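PDB 3WG9: redox-sensing transcriptional repressor Rex from Thermoanaerobacter ethanolicus, which probably represses transcription by binding DNA as a homodimer whose Rossmann domains sense the cellular balance of NADH and NAD(+). Local coordinates for residues S104-I118 against I127-F141. Numbering follows the deposited sequence.
Sequences SFEKSGFNLKGIFDI and IRDVEVMDVETVEDF
Phe-116 packs against Val-138 and Phe-141 of the helix that follows strand 132-134, and one face and the rim of its ring are met by different groups. Val-138 lays CG2 over one face, 3.7 Å from the centroid and almost on the ring normal. At the rim, in the ring plane, lie Asp-134 O and Thr-137 OG1; that hydroxyl also donates to Asp-134 O, which accepts from the backbone N of Thr-137 as well. The far end of the ring completes a T-shaped pair, CZ pointing at the face of Phe-141 with the planes at 69° and centroids 5.2 Å apart. Phe-141 reaches it because its CG stands anti to the backbone N (chi1 -175°), which also brings its CZ beside Lys-113 O. The sulfur of Met-133 adds an oblique Met-aromatic contact. With an alanine in place of Phe-116, the Phe-141 face and the Val-138 methyl would probably lose their common partner, leaving a gap between helix and sheet.

Ile-115 works on the other side of the sheet. Its CD1 abuts Ile-127 CG2 at 3.6 Å, its CG1 meets Val-130 CG1 at 3.7 Å, and CG2 faces Val-132; Ala-92 lies close by. Between these two layers the backbones pair in parallel: Met-133 N donates to Ile-115 O (2.7 Å), Asp-117 N to Met-133 O (3.0 Å), and Val-135 N to Asp-117 O.

Strand 132-134, outermost within the chain, illustrates how a Rossmann sheet edge combines in-plane backbone bonds with apolar packing on both faces. Together they probably hold the end of strand 110-117, where Asp-117, a ligand of NAD(+) and NADH when these are bound, has its carboxylate held by the backbone N atoms of Ala-92 and Asn-119.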
loop_
_atom_site.group_PDB
_atom_site.type_symbol
_atom_site.label_atom_id
_atom_site.label_comp_id
_atom_site.label_asym_id
_atom_site.label_seq_id
_atom_site.Cartn_x
_atom_site.Cartn_y
_atom_site.Cartn_z
ATOM N N SER B 104 -13.346 -6.809 6.348
ATOM C CA SER B 104 -13.924 -7.064 7.718
ATOM C C SER B 104 -12.965 -7.005 8.947
ATOM O O SER B 104 -13.370 -6.616 10.050
ATOM C CB SER B 104 -14.815 -8.307 7.794
ATOM O OG SER B 104 -14.404 -9.274 6.856
ATOM N N PHE B 105 -11.697 -7.365 8.760
ATOM C CA PHE B 105 -10.646 -6.884 9.662
ATOM C C PHE B 105 -10.499 -5.363 9.572
ATOM O O PHE B 105 -9.623 -4.778 10.206
ATOM C CB PHE B 105 -9.320 -7.619 9.411
ATOM C CG PHE B 105 -9.301 -9.018 9.978
ATOM C CD1 PHE B 105 -9.292 -9.223 11.364
ATOM C CD2 PHE B 105 -9.335 -10.134 9.136
ATOM C CE1 PHE B 105 -9.299 -10.527 11.904
ATOM C CE2 PHE B 105 -9.328 -11.438 9.661
ATOM C CZ PHE B 105 -9.315 -11.635 11.042
ATOM N N GLU B 106 -11.350 -4.766 8.734
ATOM C CA GLU B 106 -11.646 -3.332 8.646
ATOM C C GLU B 106 -13.167 -3.088 8.518
ATOM O O GLU B 106 -13.575 -1.999 8.089
ATOM C CB GLU B 106 -10.997 -2.684 7.401
ATOM C CG GLU B 106 -9.485 -2.539 7.370
ATOM C CD GLU B 106 -8.899 -2.206 8.718
ATOM O OE1 GLU B 106 -9.583 -1.549 9.535
ATOM O OE2 GLU B 106 -7.748 -2.611 8.969
ATOM N N LYS B 107 -14.007 -4.089 8.809
ATOM C CA LYS B 107 -15.446 -3.917 8.608
ATOM C C LYS B 107 -15.950 -3.089 9.756
ATOM O O LYS B 107 -17.028 -2.487 9.688
ATOM C CB LYS B 107 -16.229 -5.242 8.508
ATOM C CG LYS B 107 -17.662 -5.095 7.936
ATOM C CD LYS B 107 -18.058 -6.262 7.013
ATOM C CE LYS B 107 -17.399 -6.178 5.621
ATOM N NZ LYS B 107 -16.839 -7.498 5.174
ATOM N N SER B 108 -15.168 -3.020 10.821
ATOM C CA SER B 108 -15.299 -1.806 11.569
ATOM C C SER B 108 -15.098 -0.754 10.472
ATOM O O SER B 108 -13.971 -0.431 10.095
ATOM C CB SER B 108 -14.278 -1.709 12.688
ATOM O OG SER B 108 -14.587 -2.700 13.650
ATOM N N GLY B 109 -16.218 -0.325 9.894
ATOM C CA GLY B 109 -16.307 0.982 9.256
ATOM C C GLY B 109 -16.648 0.802 7.806
ATOM O O GLY B 109 -17.439 1.551 7.241
ATOM N N PHE B 110 -16.120 -0.259 7.228
ATOM C CA PHE B 110 -16.276 -0.426 5.813
ATOM C C PHE B 110 -17.188 -1.607 5.516
ATOM O O PHE B 110 -16.788 -2.781 5.512
ATOM C CB PHE B 110 -14.908 -0.499 5.138
ATOM C CG PHE B 110 -14.068 0.741 5.376
ATOM C CD1 PHE B 110 -14.080 1.783 4.460
ATOM C CD2 PHE B 110 -13.319 0.874 6.528
ATOM C CE1 PHE B 110 -13.316 2.922 4.656
ATOM C CE2 PHE B 110 -12.530 2.009 6.731
ATOM C CZ PHE B 110 -12.532 3.026 5.813
ATOM N N ASN B 111 -18.438 -1.275 5.260
ATOM C CA ASN B 111 -19.433 -2.318 5.210
ATOM C C ASN B 111 -19.627 -2.871 3.812
ATOM O O ASN B 111 -20.251 -2.221 2.979
ATOM C CB ASN B 111 -20.732 -1.783 5.812
ATOM C CG ASN B 111 -20.616 -1.545 7.328
ATOM O OD1 ASN B 111 -21.213 -0.617 7.868
ATOM N ND2 ASN B 111 -19.821 -2.367 8.002
ATOM N N LEU B 112 -19.090 -4.056 3.549
ATOM C CA LEU B 112 -19.156 -4.622 2.213
ATOM C C LEU B 112 -20.584 -5.077 1.855
ATOM O O LEU B 112 -21.080 -5.984 2.507
ATOM C CB LEU B 112 -18.221 -5.838 2.091
ATOM C CG LEU B 112 -18.171 -6.485 0.696
ATOM C CD1 LEU B 112 -17.542 -5.547 -0.356
ATOM C CD2 LEU B 112 -17.332 -7.771 0.738
ATOM N N LYS B 113 -21.183 -4.518 0.795
ATOM C CA LYS B 113 -22.585 -4.799 0.411
ATOM C C LYS B 113 -22.757 -5.766 -0.733
ATOM O O LYS B 113 -23.847 -6.271 -0.945
ATOM C CB LYS B 113 -23.319 -3.506 0.056
ATOM C CG LYS B 113 -23.351 -2.532 1.156
ATOM C CD LYS B 113 -24.016 -3.127 2.382
ATOM C CE LYS B 113 -23.729 -2.241 3.555
ATOM N NZ LYS B 113 -24.652 -2.454 4.702
ATOM N N GLY B 114 -21.708 -6.008 -1.517
ATOM C CA GLY B 114 -21.848 -6.855 -2.689
ATOM C C GLY B 114 -20.502 -7.011 -3.362
ATOM O O GLY B 114 -19.606 -6.160 -3.186
ATOM N N ILE B 115 -20.373 -8.112 -4.094
ATOM C CA ILE B 115 -19.230 -8.426 -4.907
ATOM C C ILE B 115 -19.725 -8.696 -6.319
ATOM O O ILE B 115 -20.776 -9.312 -6.515
ATOM C CB ILE B 115 -18.470 -9.679 -4.347
ATOM C CG1 ILE B 115 -17.922 -9.454 -2.945
ATOM C CG2 ILE B 115 -17.389 -10.223 -5.308
ATOM C CD1 ILE B 115 -17.356 -10.793 -2.399
ATOM N N PHE B 116 -19.004 -8.205 -7.301
ATOM C CA PHE B 116 -19.432 -8.233 -8.692
ATOM C C PHE B 116 -18.370 -8.896 -9.562
ATOM O O PHE B 116 -17.146 -8.738 -9.354
ATOM C CB PHE B 116 -19.760 -6.814 -9.155
ATOM C CG PHE B 116 -20.929 -6.231 -8.401
ATOM C CD1 PHE B 116 -22.232 -6.341 -8.919
ATOM C CD2 PHE B 116 -20.748 -5.699 -7.121
ATOM C CE1 PHE B 116 -23.335 -5.893 -8.201
ATOM C CE2 PHE B 116 -21.811 -5.247 -6.403
ATOM C CZ PHE B 116 -23.133 -5.332 -6.949
ATOM N N ASP B 117 -18.862 -9.655 -10.541
ATOM C CA ASP B 117 -17.961 -10.346 -11.447
ATOM C C ASP B 117 -18.613 -10.591 -12.810
ATOM O O ASP B 117 -19.849 -10.455 -12.970
ATOM C CB ASP B 117 -17.467 -11.651 -10.802
ATOM C CG ASP B 117 -16.219 -12.192 -11.478
ATOM O OD1 ASP B 117 -15.092 -11.822 -11.058
ATOM O OD2 ASP B 117 -16.418 -12.975 -12.454
ATOM N N ILE B 118 -17.771 -10.825 -13.807
ATOM C CA ILE B 118 -18.246 -10.961 -15.177
ATOM C C ILE B 118 -18.601 -12.418 -15.519
ATOM O O ILE B 118 -19.243 -12.694 -16.534
ATOM C CB ILE B 118 -17.163 -10.368 -16.132
ATOM C CG1 ILE B 118 -17.659 -10.124 -17.551
ATOM C CG2 ILE B 118 -15.870 -11.206 -16.169
ATOM C CD1 ILE B 118 -16.521 -10.360 -18.580
ATOM N N ILE B 127 -19.363 -15.095 -0.316
ATOM C CA ILE B 127 -18.030 -14.870 0.176
ATOM C C ILE B 127 -18.280 -14.064 1.422
ATOM O O ILE B 127 -18.869 -12.974 1.357
ATOM C CB ILE B 127 -17.198 -14.052 -0.838
ATOM C CG1 ILE B 127 -16.764 -14.960 -1.990
ATOM C CG2 ILE B 127 -16.008 -13.266 -0.148
ATOM C CD1 ILE B 127 -15.919 -14.260 -3.048
ATOM N N ARG B 128 -17.927 -14.613 2.582
ATOM C CA ARG B 128 -17.985 -13.781 3.766
ATOM C C ARG B 128 -19.472 -13.476 3.958
ATOM O O ARG B 128 -19.862 -12.440 4.520
ATOM C CB ARG B 128 -17.141 -12.526 3.477
ATOM C CG ARG B 128 -17.174 -11.415 4.483
ATOM C CD ARG B 128 -15.866 -11.396 5.256
ATOM N NE ARG B 128 -16.002 -11.987 6.584
ATOM C CZ ARG B 128 -16.719 -11.455 7.575
ATOM N NH1 ARG B 128 -17.402 -10.321 7.393
ATOM N NH2 ARG B 128 -16.761 -12.064 8.752
ATOM N N ASP B 129 -20.306 -14.411 3.503
ATOM C CA ASP B 129 -21.750 -14.191 3.453
ATOM C C ASP B 129 -22.120 -12.959 2.631
ATOM O O ASP B 129 -22.875 -12.100 3.076
ATOM C CB ASP B 129 -22.323 -14.071 4.872
ATOM C CG ASP B 129 -23.362 -15.140 5.171
ATOM O OD1 ASP B 129 -24.137 -15.493 4.243
ATOM O OD2 ASP B 129 -23.416 -15.618 6.335
ATOM N N VAL B 130 -21.555 -12.859 1.436
ATOM C CA VAL B 130 -21.820 -11.724 0.550
ATOM C C VAL B 130 -21.997 -12.345 -0.823
ATOM O O VAL B 130 -21.159 -13.138 -1.289
ATOM C CB VAL B 130 -20.625 -10.718 0.569
ATOM C CG1 VAL B 130 -20.769 -9.690 -0.520
ATOM C CG2 VAL B 130 -20.543 -10.036 1.908
ATOM N N GLU B 131 -23.110 -12.045 -1.455
ATOM C CA GLU B 131 -23.393 -12.639 -2.753
ATOM C C GLU B 131 -22.535 -12.061 -3.861
ATOM O O GLU B 131 -22.220 -10.845 -3.895
ATOM C CB GLU B 131 -24.852 -12.452 -3.118
ATOM C CG GLU B 131 -25.406 -13.633 -3.910
ATOM C CD GLU B 131 -26.658 -13.252 -4.707
ATOM O OE1 GLU B 131 -26.815 -13.806 -5.819
ATOM O OE2 GLU B 131 -27.446 -12.369 -4.254
ATOM N N VAL B 132 -22.054 -12.936 -4.720
ATOM C CA VAL B 132 -21.432 -12.483 -5.937
ATOM C C VAL B 132 -22.533 -12.214 -6.912
ATOM O O VAL B 132 -23.387 -13.112 -7.136
ATOM C CB VAL B 132 -20.420 -13.544 -6.485
ATOM C CG1 VAL B 132 -19.892 -13.123 -7.894
ATOM C CG2 VAL B 132 -19.275 -13.721 -5.481
ATOM N N MET B 133 -22.515 -11.056 -7.569
ATOM C CA MET B 133 -23.594 -10.737 -8.526
ATOM C C MET B 133 -22.988 -10.353 -9.869
ATOM O O MET B 133 -21.821 -9.985 -9.915
ATOM C CB MET B 133 -24.433 -9.578 -8.000
ATOM C CG MET B 133 -25.254 -9.924 -6.776
ATOM S SD MET B 133 -25.872 -8.429 -5.958
ATOM C CE MET B 133 -26.762 -9.144 -4.585
ATOM N N ASP B 134 -23.765 -10.437 -10.962
ATOM C CA ASP B 134 -23.339 -9.994 -12.298
ATOM C C ASP B 134 -23.047 -8.490 -12.267
ATOM O O ASP B 134 -23.882 -7.700 -11.853
ATOM C CB ASP B 134 -24.463 -10.268 -13.321
ATOM C CG ASP B 134 -24.108 -9.914 -14.766
ATOM O OD1 ASP B 134 -23.014 -9.408 -15.108
ATOM O OD2 ASP B 134 -24.988 -10.184 -15.619
ATOM N N VAL B 135 -21.824 -8.151 -12.657
ATOM C CA VAL B 135 -21.341 -6.797 -12.821
ATOM C C VAL B 135 -22.297 -6.003 -13.741
ATOM O O VAL B 135 -22.361 -4.801 -13.649
ATOM C CB VAL B 135 -19.878 -6.798 -13.329
ATOM C CG1 VAL B 135 -19.813 -7.023 -14.838
ATOM C CG2 VAL B 135 -19.157 -5.428 -12.975
ATOM N N GLU B 136 -23.053 -6.647 -14.638
ATOM C CA GLU B 136 -24.030 -5.847 -15.434
ATOM C C GLU B 136 -25.127 -5.227 -14.533
ATOM O O GLU B 136 -25.842 -4.329 -14.964
ATOM C CB GLU B 136 -24.680 -6.665 -16.580
ATOM C CG GLU B 136 -23.770 -6.810 -17.844
ATOM C CD GLU B 136 -23.223 -5.484 -18.407
ATOM O OE1 GLU B 136 -21.985 -5.366 -18.442
ATOM O OE2 GLU B 136 -23.986 -4.565 -18.782
ATOM N N THR B 137 -25.303 -5.699 -13.293
ATOM C CA THR B 137 -26.314 -5.076 -12.411
ATOM C C THR B 137 -25.730 -4.010 -11.473
ATOM O O THR B 137 -26.422 -3.506 -10.589
ATOM C CB THR B 137 -27.008 -6.087 -11.517
ATOM O OG1 THR B 137 -26.038 -6.715 -10.659
ATOM C CG2 THR B 137 -27.672 -7.155 -12.403
ATOM N N VAL B 138 -24.442 -3.712 -11.620
ATOM C CA VAL B 138 -23.813 -2.935 -10.547
ATOM C C VAL B 138 -24.346 -1.484 -10.483
ATOM O O VAL B 138 -24.418 -0.885 -9.418
ATOM C CB VAL B 138 -22.249 -3.006 -10.650
ATOM C CG1 VAL B 138 -21.766 -2.177 -11.898
ATOM C CG2 VAL B 138 -21.611 -2.509 -9.351
ATOM N N GLU B 139 -24.690 -0.895 -11.614
ATOM C CA GLU B 139 -25.110 0.501 -11.583
ATOM C C GLU B 139 -26.403 0.672 -10.797
ATOM O O GLU B 139 -26.548 1.569 -9.971
ATOM C CB GLU B 139 -25.272 1.022 -13.011
ATOM C CG GLU B 139 -23.913 1.211 -13.662
ATOM C CD GLU B 139 -24.052 1.517 -15.125
ATOM O OE1 GLU B 139 -24.649 2.567 -15.449
ATOM O OE2 GLU B 139 -23.557 0.726 -15.941
ATOM N N ASP B 140 -27.345 -0.221 -11.078
ATOM C CA ASP B 140 -28.584 -0.224 -10.325
ATOM C C ASP B 140 -28.311 -0.465 -8.823
ATOM O O ASP B 140 -28.872 0.191 -7.960
ATOM C CB ASP B 140 -29.516 -1.300 -10.879
ATOM C CG ASP B 140 -30.850 -1.339 -10.125
ATOM O OD1 ASP B 140 -31.754 -0.535 -10.449
ATOM O OD2 ASP B 140 -30.975 -2.172 -9.191
ATOM N N PHE B 141 -27.393 -1.377 -8.532
ATOM C CA PHE B 141 -27.137 -1.760 -7.151
ATOM C C PHE B 141 -26.569 -0.552 -6.383
ATOM O O PHE B 141 -26.923 -0.305 -5.217
ATOM C CB PHE B 141 -26.138 -2.922 -7.119
ATOM C CG PHE B 141 -25.908 -3.469 -5.755
ATOM C CD1 PHE B 141 -26.664 -4.547 -5.293
ATOM C CD2 PHE B 141 -24.915 -2.912 -4.930
ATOM C CE1 PHE B 141 -26.446 -5.068 -4.019
ATOM C CE2 PHE B 141 -24.697 -3.403 -3.651
ATOM C CZ PHE B 141 -25.461 -4.484 -3.193
#